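Local atomic coordinates of Mll5499 protein (Mesorhizobium loti, PDB entry 3BDE), a protein that is of unknown function but belongs to the Dabb family of stress-responsive alpha/beta barrel proteins and forms a homodimer with a ferredoxin-like fold. Residues V26-H31 against V105-E110. Sequence-based numbering, arbitrary orientation. Where two conformers were deposited one is given.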
loop_
_atom_site.group_PDB
_atom_site.type_symbol
_atom_site.label_atom_id
_atom_site.label_comp_id
_atom_site.label_asym_id
_atom_site.label_seq_id
_atom_site.Cartn_x
_atom_site.Cartn_y
_atom_site.Cartn_z
ATOM N N VAL A 26 -3.352 3.786 -5.373
ATOM C CA VAL A 26 -2.348 4.852 -5.471
ATOM C C VAL A 26 -2.681 5.567 -6.785
ATOM O O VAL A 26 -2.961 4.903 -7.785
ATOM C CB VAL A 26 -0.878 4.292 -5.391
ATOM C CG1 VAL A 26 -0.464 3.563 -6.655
ATOM C CG2 VAL A 26 0.123 5.397 -5.093
ATOM N N PHE A 27 -2.659 6.900 -6.785
ATOM C CA PHE A 27 -3.088 7.633 -7.979
ATOM C C PHE A 27 -2.555 9.038 -8.130
ATOM O O PHE A 27 -2.007 9.625 -7.189
ATOM C CB PHE A 27 -4.637 7.696 -8.005
ATOM C CG PHE A 27 -5.248 8.472 -6.853
ATOM C CD1 PHE A 27 -5.558 7.839 -5.645
ATOM C CD2 PHE A 27 -5.560 9.835 -6.984
ATOM C CE1 PHE A 27 -6.132 8.582 -4.582
ATOM C CE2 PHE A 27 -6.129 10.564 -5.938
ATOM C CZ PHE A 27 -6.410 9.939 -4.742
ATOM N N THR A 28 -2.745 9.545 -9.342
ATOM C CA THR A 28 -2.397 10.901 -9.736
ATOM C C THR A 28 -3.637 11.457 -10.425
ATOM O O THR A 28 -4.302 10.750 -11.207
ATOM C CB THR A 28 -1.192 10.926 -10.678
ATOM O OG1 THR A 28 -0.040 10.531 -9.935
ATOM C CG2 THR A 28 -0.953 12.326 -11.221
ATOM N N LEU A 29 -3.957 12.696 -10.107
ATOM C CA LEU A 29 -5.116 13.367 -10.705
ATOM C C LEU A 29 -4.645 14.188 -11.909
ATOM O O LEU A 29 -3.476 14.501 -12.020
ATOM C CB LEU A 29 -5.767 14.275 -9.671
ATOM C CG LEU A 29 -6.275 13.609 -8.395
ATOM C CD1 LEU A 29 -6.668 14.712 -7.365
ATOM C CD2 LEU A 29 -7.429 12.722 -8.763
ATOM N N LYS A 30 -5.578 14.542 -12.785
ATOM C CA LYS A 30 -5.310 15.425 -13.948
ATOM C C LYS A 30 -5.118 16.884 -13.509
ATOM O O LYS A 30 -4.529 17.688 -14.253
ATOM C CB LYS A 30 -6.470 15.359 -14.954
ATOM C CG LYS A 30 -6.641 13.986 -15.552
ATOM C CD LYS A 30 -7.813 13.895 -16.453
ATOM C CE LYS A 30 -7.926 12.501 -17.030
ATOM N NZ LYS A 30 -9.196 12.403 -17.801
ATOM N N HIS A 31 -5.586 17.201 -12.305
ATOM C CA HIS A 31 -5.553 18.555 -11.753
ATOM C C HIS A 31 -4.161 18.957 -11.340
ATOM O O HIS A 31 -3.345 18.111 -10.970
ATOM C CB HIS A 31 -6.447 18.680 -10.514
ATOM C CG HIS A 31 -7.838 18.169 -10.711
ATOM N ND1 HIS A 31 -8.630 18.558 -11.767
ATOM C CD2 HIS A 31 -8.589 17.319 -9.970
ATOM C CE1 HIS A 31 -9.802 17.958 -11.678
ATOM N NE2 HIS A 31 -9.800 17.202 -10.599
ATOM N N VAL A 105 -9.138 11.305 -12.577
ATOM C CA VAL A 105 -7.913 10.552 -12.304
ATOM C C VAL A 105 -7.101 10.319 -13.599
ATOM O O VAL A 105 -7.619 9.812 -14.600
ATOM C CB VAL A 105 -8.201 9.225 -11.552
ATOM C CG1 VAL A 105 -6.911 8.358 -11.452
ATOM C CG2 VAL A 105 -8.757 9.534 -10.181
ATOM N N GLU A 106 -5.826 10.704 -13.564
ATOM C CA GLU A 106 -4.907 10.534 -14.694
ATOM C C GLU A 106 -4.475 9.081 -14.819
ATOM O O GLU A 106 -4.491 8.509 -15.913
ATOM C CB GLU A 106 -3.670 11.443 -14.523
ATOM C CG GLU A 106 -2.562 11.321 -15.606
ATOM C CD GLU A 106 -3.061 11.588 -17.018
ATOM O OE1 GLU A 106 -3.968 12.431 -17.185
ATOM O OE2 GLU A 106 -2.524 10.972 -17.961
ATOM N N LYS A 107 -4.030 8.516 -13.700
ATOM C CA LYS A 107 -3.547 7.136 -13.641
ATOM C C LYS A 107 -3.599 6.588 -12.227
ATOM O O LYS A 107 -3.566 7.354 -11.244
ATOM C CB LYS A 107 -2.102 7.063 -14.145
ATOM C CG LYS A 107 -1.178 8.087 -13.488
ATOM C CD LYS A 107 0.259 7.860 -13.844
ATOM C CE LYS A 107 1.062 9.092 -13.519
ATOM N NZ LYS A 107 2.500 8.774 -13.590
ATOM N N PHE A 108 -3.643 5.261 -12.124
ATOM C CA PHE A 108 -3.710 4.622 -10.815
ATOM C C PHE A 108 -3.299 3.153 -10.836
ATOM O O PHE A 108 -3.183 2.533 -11.897
ATOM C CB PHE A 108 -5.137 4.768 -10.217
ATOM C CG PHE A 108 -6.183 3.902 -10.879
ATOM C CD1 PHE A 108 -6.851 4.341 -12.032
ATOM C CD2 PHE A 108 -6.547 2.671 -10.338
ATOM C CE1 PHE A 108 -7.835 3.526 -12.661
ATOM C CE2 PHE A 108 -7.547 1.859 -10.972
ATOM C CZ PHE A 108 -8.168 2.286 -12.114
ATOM N N LEU A 109 -3.067 2.622 -9.641
ATOM C CA LEU A 109 -2.798 1.200 -9.420
ATOM C C LEU A 109 -3.646 0.810 -8.218
ATOM O O LEU A 109 -3.687 1.558 -7.244
ATOM C CB LEU A 109 -1.345 0.945 -9.040
ATOM C CG LEU A 109 -0.243 1.121 -10.072
ATOM C CD1 LEU A 109 1.133 1.127 -9.391
ATOM C CD2 LEU A 109 -0.344 0.015 -11.131
ATOM N N GLU A 110 -4.308 -0.332 -8.299
ATOM C CA GLU A 110 -5.044 -0.891 -7.180
ATOM C C GLU A 110 -4.145 -1.968 -6.599
ATOM O O GLU A 110 -3.646 -2.798 -7.344
ATOM C CB GLU A 110 -6.364 -1.530 -7.606
ATOM C CG GLU A 110 -7.476 -0.567 -7.906
ATOM C CD GLU A 110 -8.814 -1.278 -8.118
ATOM O OE1 GLU A 110 -9.214 -2.083 -7.242
ATOM O OE2 GLU A 110 -9.475 -1.015 -9.154
#
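Phe27 and Phe108 meet at their bases on the helix-covered face of the sheet, CB to CB at 3.7 Å, as a non-hydrogen-bonded antiparallel pair. Their rings swing apart rather than stack on each other, and Trp101 of helix 91-104 meets both edge-to-face. Beside them Val105 reaches two ways: CG1, anti to the backbone N (chi1 172°), lies against CB of Phe27, while CG2 touches Leu29 CD2 at 3.7 Å. Phe41 of helix 36-50 packs on both Val105 and Leu29. On the other face, Val26 and Leu109 run side by side, Val26 CG1 resting 3.6 Å from Leu109 CB; Tyr113 and Ile68 of the second subunit pack on Val26 and Leu109, respectively. Next along this face, the aliphatic part of Lys107 lies alongside Thr28, and its NZ continues to a salt bridge with Asp69. The backbones are joined by a reciprocal pair of bonds between Val26 and Leu109, and by Thr28 N to Lys107 O (3.0 Å). Thr28 O then receives two donors: Glu106 N at 2.8 Å, tilted from the carbonyl plane, and Lys107 N in a weak bond at 3.4 Å. The extra residue shifts the register by one, pairing Leu29 with Val105. At the exposed edge, the extended Lys30 chain crosses Glu106 at about a right angle, CG 3.5 Å from Glu106 OE1. Their charged ends do not touch, and Lys30 NZ instead bonds to Pro103 O just before the strand. Glu106 and Lys107 facing Thr28 form a classic beta bulge, set at the start of the last strand of a ferredoxin-like sheet, where it leaves helix 91-104 and pairs antiparallel with the first.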